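Chitin oligosaccharide binding protein NagB2 (Paenibacillus sp. FPU-7, PDB 7EHU) binds chitin oligosaccharides such as N,N'-diacetylchitobiose and N,N',N''-triacetylchitotriose as an extracellular solute-binding protein, probably delivering them to a membrane transporter. Local coordinates at residues 76-85 / 94-105. Sequence-based numbering, arbitrary orientation.
Sequences NRDVKLKAEM and FNLFGGADTQNY. With NAG (2-acetamido-2-deoxy-beta-D-glucopyranose), chain B; NAG (2-acetamido-2-deoxy-beta-D-glucopyranose), chain C.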
ATOM      1  N   ASN A  76       9.597   9.918  -1.632  1.00  9.38           N
ATOM      2  CA  ASN A  76       9.232  10.104  -3.032  1.00  8.62           C
ATOM      3  C   ASN A  76       7.810  10.649  -3.147  1.00  8.66           C
ATOM      4  O   ASN A  76       7.566  11.651  -3.823  1.00  8.81           O
ATOM      5  CB  ASN A  76       9.330   8.806  -3.817  1.00  9.59           C
ATOM      6  CG  ASN A  76       8.991   9.009  -5.253  1.00  8.85           C
ATOM      7  OD1 ASN A  76       9.556   9.896  -5.882  1.00  9.72           O
ATOM      8  ND2 ASN A  76       8.006   8.268  -5.771  1.00  9.15           N
ATOM      9  N   ARG A  77       6.847   9.956  -2.527  1.00  8.02           N
ATOM     10  CA  ARG A  77       5.450  10.299  -2.757  1.00  8.12           C
ATOM     11  C   ARG A  77       5.107  11.667  -2.207  1.00  8.24           C
ATOM     12  O   ARG A  77       4.390  12.447  -2.845  1.00  9.38           O
ATOM     13  CB  ARG A  77       4.544   9.259  -2.115  1.00  8.61           C
ATOM     14  CG  ARG A  77       3.071   9.423  -2.438  1.00  8.89           C
ATOM     15  CD  ARG A  77       2.232   8.420  -1.741  1.00  8.49           C
ATOM     16  NE  ARG A  77       0.857   8.539  -2.171  1.00  9.17           N
ATOM     17  CZ  ARG A  77      -0.123   7.734  -1.780  1.00  8.17           C
ATOM     18  NH1 ARG A  77       0.149   6.781  -0.887  1.00  9.70           N
ATOM     19  NH2 ARG A  77      -1.342   7.849  -2.270  1.00  9.22           N
ATOM     20  N   ASP A  78       5.584  11.964  -1.016  1.00  9.01           N
ATOM     21  CA  ASP A  78       5.093  13.101  -0.251  1.00  9.46           C
ATOM     22  C   ASP A  78       5.988  14.318  -0.337  1.00 11.06           C
ATOM     23  O   ASP A  78       5.538  15.410   0.023  1.00 14.01           O
ATOM     24  CB  ASP A  78       4.860  12.703   1.210  1.00  9.44           C
ATOM     25  CG  ASP A  78       3.874  11.576   1.342  1.00 10.98           C
ATOM     26  OD1 ASP A  78       3.952  10.869   2.344  1.00 13.38           O
ATOM     27  OD2 ASP A  78       3.006  11.435   0.458  1.00 11.38           O
ATOM     28  N   VAL A  79       7.222  14.163  -0.805  1.00 10.52           N
ATOM     29  CA  VAL A  79       8.149  15.293  -0.867  1.00 11.45           C
ATOM     30  C   VAL A  79       8.709  15.465  -2.277  1.00 10.58           C
ATOM     31  O   VAL A  79       8.471  16.493  -2.923  1.00 10.96           O
ATOM     32  CB  VAL A  79       9.273  15.154   0.185  1.00 14.02           C
ATOM     33  CG1 VAL A  79      10.220  16.354   0.139  1.00 16.51           C
ATOM     34  CG2 VAL A  79       8.687  14.980   1.592  1.00 16.53           C
ATOM     35  N   LYS A  80       9.476  14.483  -2.759  1.00  9.17           N
ATOM     36  CA  LYS A  80      10.293  14.679  -3.959  1.00  9.69           C
ATOM     37  C   LYS A  80       9.440  14.744  -5.224  1.00  9.35           C
ATOM     38  O   LYS A  80       9.516  15.718  -5.985  1.00  9.43           O
ATOM     39  CB  LYS A  80      11.383  13.609  -4.068  1.00 10.07           C
ATOM     40  CG  LYS A  80      12.499  13.990  -5.024  1.00 10.43           C
ATOM     41  CD  LYS A  80      13.607  12.945  -5.069  1.00 11.08           C
ATOM     42  CE  LYS A  80      14.832  13.456  -5.790  1.00 12.19           C
ATOM     43  NZ  LYS A  80      15.922  12.445  -5.880  1.00 13.09           N
ATOM     44  N   LEU A  81       8.652  13.701  -5.511  1.00  9.46           N
ATOM     45  CA  LEU A  81       7.835  13.759  -6.721  1.00  8.81           C
ATOM     46  C   LEU A  81       6.818  14.890  -6.623  1.00  8.93           C
ATOM     47  O   LEU A  81       6.521  15.556  -7.618  1.00  9.47           O
ATOM     48  CB  LEU A  81       7.138  12.430  -6.939  1.00  8.76           C
ATOM     49  CG  LEU A  81       6.318  12.323  -8.227  1.00  9.45           C
ATOM     50  CD1 LEU A  81       7.208  12.449  -9.448  1.00 10.66           C
ATOM     51  CD2 LEU A  81       5.542  11.008  -8.256  1.00  9.34           C
ATOM     52  N   LYS A  82       6.281  15.124  -5.423  1.00  9.36           N
ATOM     53  CA  LYS A  82       5.337  16.226  -5.229  1.00 10.04           C
ATOM     54  C   LYS A  82       5.957  17.552  -5.662  1.00  9.75           C
ATOM     55  O   LYS A  82       5.334  18.347  -6.384  1.00 10.99           O
ATOM     56  CB  LYS A  82       4.900  16.270  -3.761  1.00 11.21           C
ATOM     57  CG  LYS A  82       3.818  17.308  -3.464  1.00 12.92           C
ATOM     58  CD  LYS A  82       3.407  17.317  -1.988  1.00 14.90           C
ATOM     59  CE  LYS A  82       2.571  16.102  -1.594  1.00 18.58           C
ATOM     60  NZ  LYS A  82       2.420  15.961  -0.094  1.00 21.71           N
ATOM     61  N   ALA A  83       7.198  17.799  -5.237  1.00  9.99           N
ATOM     62  CA  ALA A  83       7.867  19.055  -5.552  1.00  9.70           C
ATOM     63  C   ALA A  83       8.200  19.143  -7.032  1.00  9.50           C
ATOM     64  O   ALA A  83       8.080  20.211  -7.642  1.00  9.68           O
ATOM     65  CB  ALA A  83       9.137  19.166  -4.712  1.00  9.84           C
ATOM     66  N   GLU A  84       8.634  18.038  -7.626  1.00  9.23           N
ATOM     67  CA  GLU A  84       8.940  18.013  -9.049  1.00  9.33           C
ATOM     68  C   GLU A  84       7.694  18.275  -9.888  1.00  9.39           C
ATOM     69  O   GLU A  84       7.739  19.031 -10.875  1.00  9.90           O
ATOM     70  CB  GLU A  84       9.549  16.656  -9.376  1.00  9.81           C
ATOM     71  CG  GLU A  84      10.972  16.502  -8.889  1.00 10.42           C
ATOM     72  CD  GLU A  84      11.426  15.057  -8.775  1.00 10.22           C
ATOM     73  OE1 GLU A  84      12.651  14.855  -8.608  1.00 10.94           O
ATOM     74  OE2 GLU A  84      10.588  14.117  -8.799  1.00 10.09           O
ATOM     75  N   MET A  85       6.563  17.701  -9.479  1.00  8.98           N
ATOM     76  CA  MET A  85       5.299  17.944 -10.169  1.00  9.54           C
ATOM     77  C   MET A  85       4.868  19.402 -10.020  1.00 10.10           C
ATOM     78  O   MET A  85       4.386  20.004 -10.981  1.00 10.63           O
ATOM     79  CB  MET A  85       4.221  17.001  -9.626  1.00  9.49           C
ATOM     80  CG  MET A  85       4.370  15.567 -10.123  1.00  9.56           C
ATOM     81  SD  MET A  85       4.032  15.481 -11.888  1.00  9.76           S
ATOM     82  CE  MET A  85       4.125  13.700 -12.146  1.00 11.39           C
ATOM     83  N   PHE A  94       8.254   7.263 -13.194  1.00  7.70           N
ATOM     84  CA  PHE A  94       8.250   7.403 -11.737  1.00  7.58           C
ATOM     85  C   PHE A  94       7.195   6.524 -11.088  1.00  7.84           C
ATOM     86  O   PHE A  94       6.081   6.385 -11.598  1.00  7.78           O
ATOM     87  CB  PHE A  94       8.003   8.870 -11.297  1.00  8.74           C
ATOM     88  CG  PHE A  94       6.958   9.562 -12.129  1.00  8.13           C
ATOM     89  CD1 PHE A  94       5.613   9.483 -11.815  1.00  8.62           C
ATOM     90  CD2 PHE A  94       7.318  10.261 -13.275  1.00  8.19           C
ATOM     91  CE1 PHE A  94       4.663  10.052 -12.639  1.00  8.91           C
ATOM     92  CE2 PHE A  94       6.377  10.851 -14.082  1.00  8.45           C
ATOM     93  CZ  PHE A  94       5.052  10.765 -13.757  1.00  9.44           C
ATOM     94  N   ASN A  95       7.528   6.005  -9.912  1.00  7.77           N
ATOM     95  CA  ASN A  95       6.539   5.327  -9.094  1.00  7.67           C
ATOM     96  C   ASN A  95       5.446   6.330  -8.709  1.00  7.42           C
ATOM     97  O   ASN A  95       5.730   7.434  -8.228  1.00  8.32           O
ATOM     98  CB  ASN A  95       7.207   4.750  -7.851  1.00  8.90           C
ATOM     99  CG  ASN A  95       6.232   3.987  -6.984  1.00  8.50           C
ATOM    100  OD1 ASN A  95       5.598   4.540  -6.093  1.00  8.64           O
ATOM    101  ND2 ASN A  95       6.123   2.696  -7.221  1.00  8.66           N
ATOM    102  N   LEU A  96       4.196   5.940  -8.934  1.00  7.44           N
ATOM    103  CA  LEU A  96       3.029   6.799  -8.861  1.00  7.67           C
ATOM    104  C   LEU A  96       1.887   6.049  -8.192  1.00  7.62           C
ATOM    105  O   LEU A  96       1.698   4.849  -8.424  1.00  8.46           O
ATOM    106  CB  LEU A  96       2.588   7.154 -10.285  1.00  8.02           C
ATOM    107  CG  LEU A  96       1.301   7.950 -10.457  1.00  8.06           C
ATOM    108  CD1 LEU A  96       1.432   9.360  -9.905  1.00  9.37           C
ATOM    109  CD2 LEU A  96       0.908   8.010 -11.945  1.00  9.10           C
ATOM    110  N   PHE A  97       1.078   6.759  -7.397  1.00  7.59           N
ATOM    111  CA  PHE A  97      -0.137   6.202  -6.823  1.00  7.82           C
ATOM    112  C   PHE A  97      -1.369   6.649  -7.602  1.00  8.11           C
ATOM    113  O   PHE A  97      -1.489   7.817  -7.982  1.00  8.76           O
ATOM    114  CB  PHE A  97      -0.291   6.592  -5.348  1.00  8.13           C
ATOM    115  CG  PHE A  97       0.559   5.731  -4.460  1.00  8.29           C
ATOM    116  CD1 PHE A  97       1.907   6.024  -4.273  1.00  8.72           C
ATOM    117  CD2 PHE A  97       0.052   4.569  -3.870  1.00  8.41           C
ATOM    118  CE1 PHE A  97       2.722   5.198  -3.521  1.00  8.98           C
ATOM    119  CE2 PHE A  97       0.854   3.736  -3.120  1.00  8.94           C
ATOM    120  CZ  PHE A  97       2.193   4.040  -2.941  1.00  9.10           C
ATOM    121  N   GLY A  98      -2.317   5.725  -7.742  1.00  8.02           N
ATOM    122  CA  GLY A  98      -3.610   6.013  -8.311  1.00  8.42           C
ATOM    123  C   GLY A  98      -4.438   6.877  -7.381  1.00  8.42           C
ATOM    124  O   GLY A  98      -4.063   7.192  -6.245  1.00  8.93           O
ATOM    125  N   GLY A  99      -5.611   7.251  -7.870  1.00  8.63           N
ATOM    126  CA  GLY A  99      -6.508   8.079  -7.099  1.00  8.79           C
ATOM    127  C   GLY A  99      -6.049   9.516  -7.059  1.00  9.41           C
ATOM    128  O   GLY A  99      -5.596  10.050  -8.077  1.00  9.42           O
ATOM    129  N   ALA A 100      -6.113  10.114  -5.864  1.00  9.95           N
ATOM    130  CA  ALA A 100      -5.852  11.544  -5.691  1.00  9.84           C
ATOM    131  C   ALA A 100      -4.562  11.993  -6.366  1.00  8.92           C
ATOM    132  O   ALA A 100      -4.561  13.003  -7.062  1.00 10.16           O
ATOM    133  CB  ALA A 100      -5.836  11.916  -4.200  1.00 11.67           C
ATOM    134  N   ASP A 101      -3.443  11.294  -6.132  1.00  9.64           N
ATOM    135  CA  ASP A 101      -2.170  11.755  -6.691  1.00  8.66           C
ATOM    136  C   ASP A 101      -2.247  11.820  -8.215  1.00  9.14           C
ATOM    137  O   ASP A 101      -1.849  12.814  -8.836  1.00  9.69           O
ATOM    138  CB  ASP A 101      -1.023  10.823  -6.290  1.00  9.01           C
ATOM    139  CG  ASP A 101      -0.642  10.906  -4.833  1.00  9.88           C
ATOM    140  OD1 ASP A 101      -1.163  11.737  -4.049  1.00 11.32           O
ATOM    141  OD2 ASP A 101       0.175  10.046  -4.439  1.00  9.74           O
ATOM    142  N   THR A 102      -2.705  10.734  -8.845  1.00  8.71           N
ATOM    143  CA  THR A 102      -2.832  10.696 -10.308  1.00  8.70           C
ATOM    144  C   THR A 102      -3.798  11.760 -10.799  1.00  9.32           C
ATOM    145  O   THR A 102      -3.540  12.424 -11.803  1.00  9.73           O
ATOM    146  CB  THR A 102      -3.288   9.292 -10.757  1.00  9.20           C
ATOM    147  OG1 THR A 102      -2.223   8.358 -10.591  1.00  9.71           O
ATOM    148  CG2 THR A 102      -3.672   9.261 -12.210  1.00 10.27           C
ATOM    149  N   GLN A 103      -4.927  11.931 -10.115  1.00  9.40           N
ATOM    150  CA  GLN A 103      -5.872  12.957 -10.529  1.00 10.26           C
ATOM    151  C   GLN A 103      -5.224  14.332 -10.493  1.00 10.31           C
ATOM    152  O   GLN A 103      -5.395  15.129 -11.416  1.00 10.94           O
ATOM    153  CB  GLN A 103      -7.079  12.906  -9.609  1.00 10.94           C
ATOM    154  CG  GLN A 103      -7.951  11.661  -9.842  1.00 12.79           C
ATOM    155  CD  GLN A 103      -8.708  11.228  -8.603  1.00 14.74           C
ATOM    156  OE1 GLN A 103      -8.881  11.998  -7.653  1.00 16.04           O
ATOM    157  NE2 GLN A 103      -9.175   9.993  -8.612  1.00 15.06           N
ATOM    158  N   ASN A 104      -4.467  14.625  -9.436  1.00 10.56           N
ATOM    159  CA  ASN A 104      -3.818  15.925  -9.340  1.00 10.70           C
ATOM    160  C   ASN A 104      -2.826  16.130 -10.475  1.00  9.46           C
ATOM    161  O   ASN A 104      -2.835  17.165 -11.140  1.00 10.72           O
ATOM    162  CB  ASN A 104      -3.111  16.052  -7.993  1.00 12.38           C
ATOM    163  CG  ASN A 104      -4.075  16.227  -6.840  1.00 17.21           C
ATOM    164  OD1 ASN A 104      -5.278  16.374  -7.037  1.00 19.85           O
ATOM    165  ND2 ASN A 104      -3.552  16.208  -5.620  1.00 20.52           N
ATOM    166  N   TYR A 105      -1.959  15.153 -10.718  1.00  9.48           N
ATOM    167  CA  TYR A 105      -0.910  15.344 -11.702  1.00  9.69           C
ATOM    168  C   TYR A 105      -1.470  15.324 -13.117  1.00  9.41           C
ATOM    169  O   TYR A 105      -0.949  16.021 -13.987  1.00 10.12           O
ATOM    170  CB  TYR A 105       0.207  14.319 -11.495  1.00  9.06           C
ATOM    171  CG  TYR A 105       0.834  14.335 -10.118  1.00  8.72           C
ATOM    172  CD1 TYR A 105       0.960  15.514  -9.388  1.00  9.43           C
ATOM    173  CD2 TYR A 105       1.332  13.176  -9.552  1.00 10.04           C
ATOM    174  CE1 TYR A 105       1.538  15.512  -8.134  1.00  9.77           C
ATOM    175  CE2 TYR A 105       1.932  13.167  -8.297  1.00  9.66           C
ATOM    176  CZ  TYR A 105       2.022  14.340  -7.595  1.00  9.38           C
ATOM    177  OH  TYR A 105       2.623  14.383  -6.357  1.00 10.64           O
TER
HETATM  178  C1  NAG B   3       1.703   1.938   0.302  1.00  8.40           C
HETATM  179  C2  NAG B   3       1.539   3.401   0.637  1.00  7.93           C
HETATM  180  C3  NAG B   3       0.196   3.650   1.322  1.00  7.72           C
HETATM  181  C4  NAG B   3      -0.942   3.093   0.474  1.00  7.25           C
HETATM  182  C5  NAG B   3      -0.686   1.626   0.141  1.00  7.50           C
HETATM  183  C6  NAG B   3      -1.722   1.030  -0.788  1.00  7.98           C
HETATM  184  C7  NAG B   3       3.511   4.804   1.016  1.00 10.11           C
HETATM  185  C8  NAG B   3       4.567   5.230   2.001  1.00 10.75           C
HETATM  186  N2  NAG B   3       2.632   3.900   1.454  1.00  7.92           N
HETATM  187  O3  NAG B   3       0.052   5.052   1.517  1.00  8.76           O
HETATM  188  O4  NAG B   3      -2.192   3.166   1.153  1.00  8.29           O
HETATM  189  O5  NAG B   3       0.600   1.499  -0.487  1.00  7.91           O
HETATM  190  O6  NAG B   3      -1.772   1.713  -2.031  1.00  8.62           O
HETATM  191  O7  NAG B   3       3.450   5.270  -0.122  1.00 12.22           O
HETATM  192  C1  NAG C   2       5.252  -1.079  -2.211  1.00  8.60           C
HETATM  193  C2  NAG C   2       3.821  -1.045  -2.719  1.00  8.41           C
HETATM  194  C3  NAG C   2       3.114   0.232  -2.273  1.00  8.39           C
HETATM  195  C4  NAG C   2       3.304   0.491  -0.785  1.00  8.39           C
HETATM  196  C5  NAG C   2       4.791   0.420  -0.463  1.00  8.13           C
HETATM  197  C6  NAG C   2       5.121   0.598   0.998  1.00  9.49           C
HETATM  198  C7  NAG C   2       3.521  -2.235  -4.875  1.00  9.29           C
HETATM  199  C8  NAG C   2       3.597  -2.098  -6.361  1.00 10.70           C
HETATM  200  N2  NAG C   2       3.805  -1.129  -4.173  1.00  8.36           N
HETATM  201  O3  NAG C   2       1.741   0.095  -2.606  1.00  8.14           O
HETATM  202  O4  NAG C   2       2.860   1.809  -0.475  1.00  7.63           O
HETATM  203  O5  NAG C   2       5.278  -0.875  -0.837  1.00  8.31           O
HETATM  204  O6  NAG C   2       6.530   0.614   1.201  1.00 10.15           O
HETATM  205  O7  NAG C   2       3.197  -3.292  -4.340  1.00 10.05           O
HETATM  206  O   HOH W   1       6.050   6.607  -4.427  1.00  8.70           O
HETATM  207  O   HOH W   2      -3.315   9.010  -4.252  1.00  9.06           O
HETATM  208  O   HOH W   3       3.195  12.044  -5.272  1.00 14.43           O
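Arg77 and Leu81 face strand 94-97, and Met85 faces Tyr105, as helix 76-85 crosses the strand at -119° and runs nearly along helix 100-105, 19° apart. The extended side chain of Arg77, its CG anti to the backbone N (chi1 -173°), reaches the sugar pocket. Its guanidinium lies flat on one face of the Phe97 ring, with CZ 3.4 Å from Phe97 CG, in a stacked cation-pi pair. At the guanidinium edge, NE forms a salt bridge with Asp101 OD2 (2.8 Å), meeting the syn side of a carboxylate turned almost perpendicular to it. Arg77 NH1 comes within 3.0 Å of O3 of the chain B NAG, while NH2 is paired with Asp389. Anionic partners at two of its nitrogens should hold the group in place and offset its charge. Phe97 CZ touches the same sugar at O7 (3.3 Å).

Farther along, Met85 CG sits over the centre of the Tyr105 ring, 3.4 Å from the centroid; the bend at chi2 keeps SD on the same face in a Met-aromatic contact. Met85 CE continues to Phe94 CZ (3.5 Å). Leu81 CD1 lies over a face of the Phe94 ring. A water links Arg77 O to Tyr105 OH; another joins Asn76 ND2 to Asn95 OD1, which also bonds Asn316. Asn76 OD1 accepts a hydrogen bond from Arg35.

In this periplasmic-binding-protein fold, helix 73-86 is the connection of a beta-alpha-beta crossover from strand 64-70 to strand 93-97, with strand 30-36 between them. Strand 93-97 also pairs with antiparallel strand 309-320, while Pro394 of helix 394-408 touches Lys82 and Asp101.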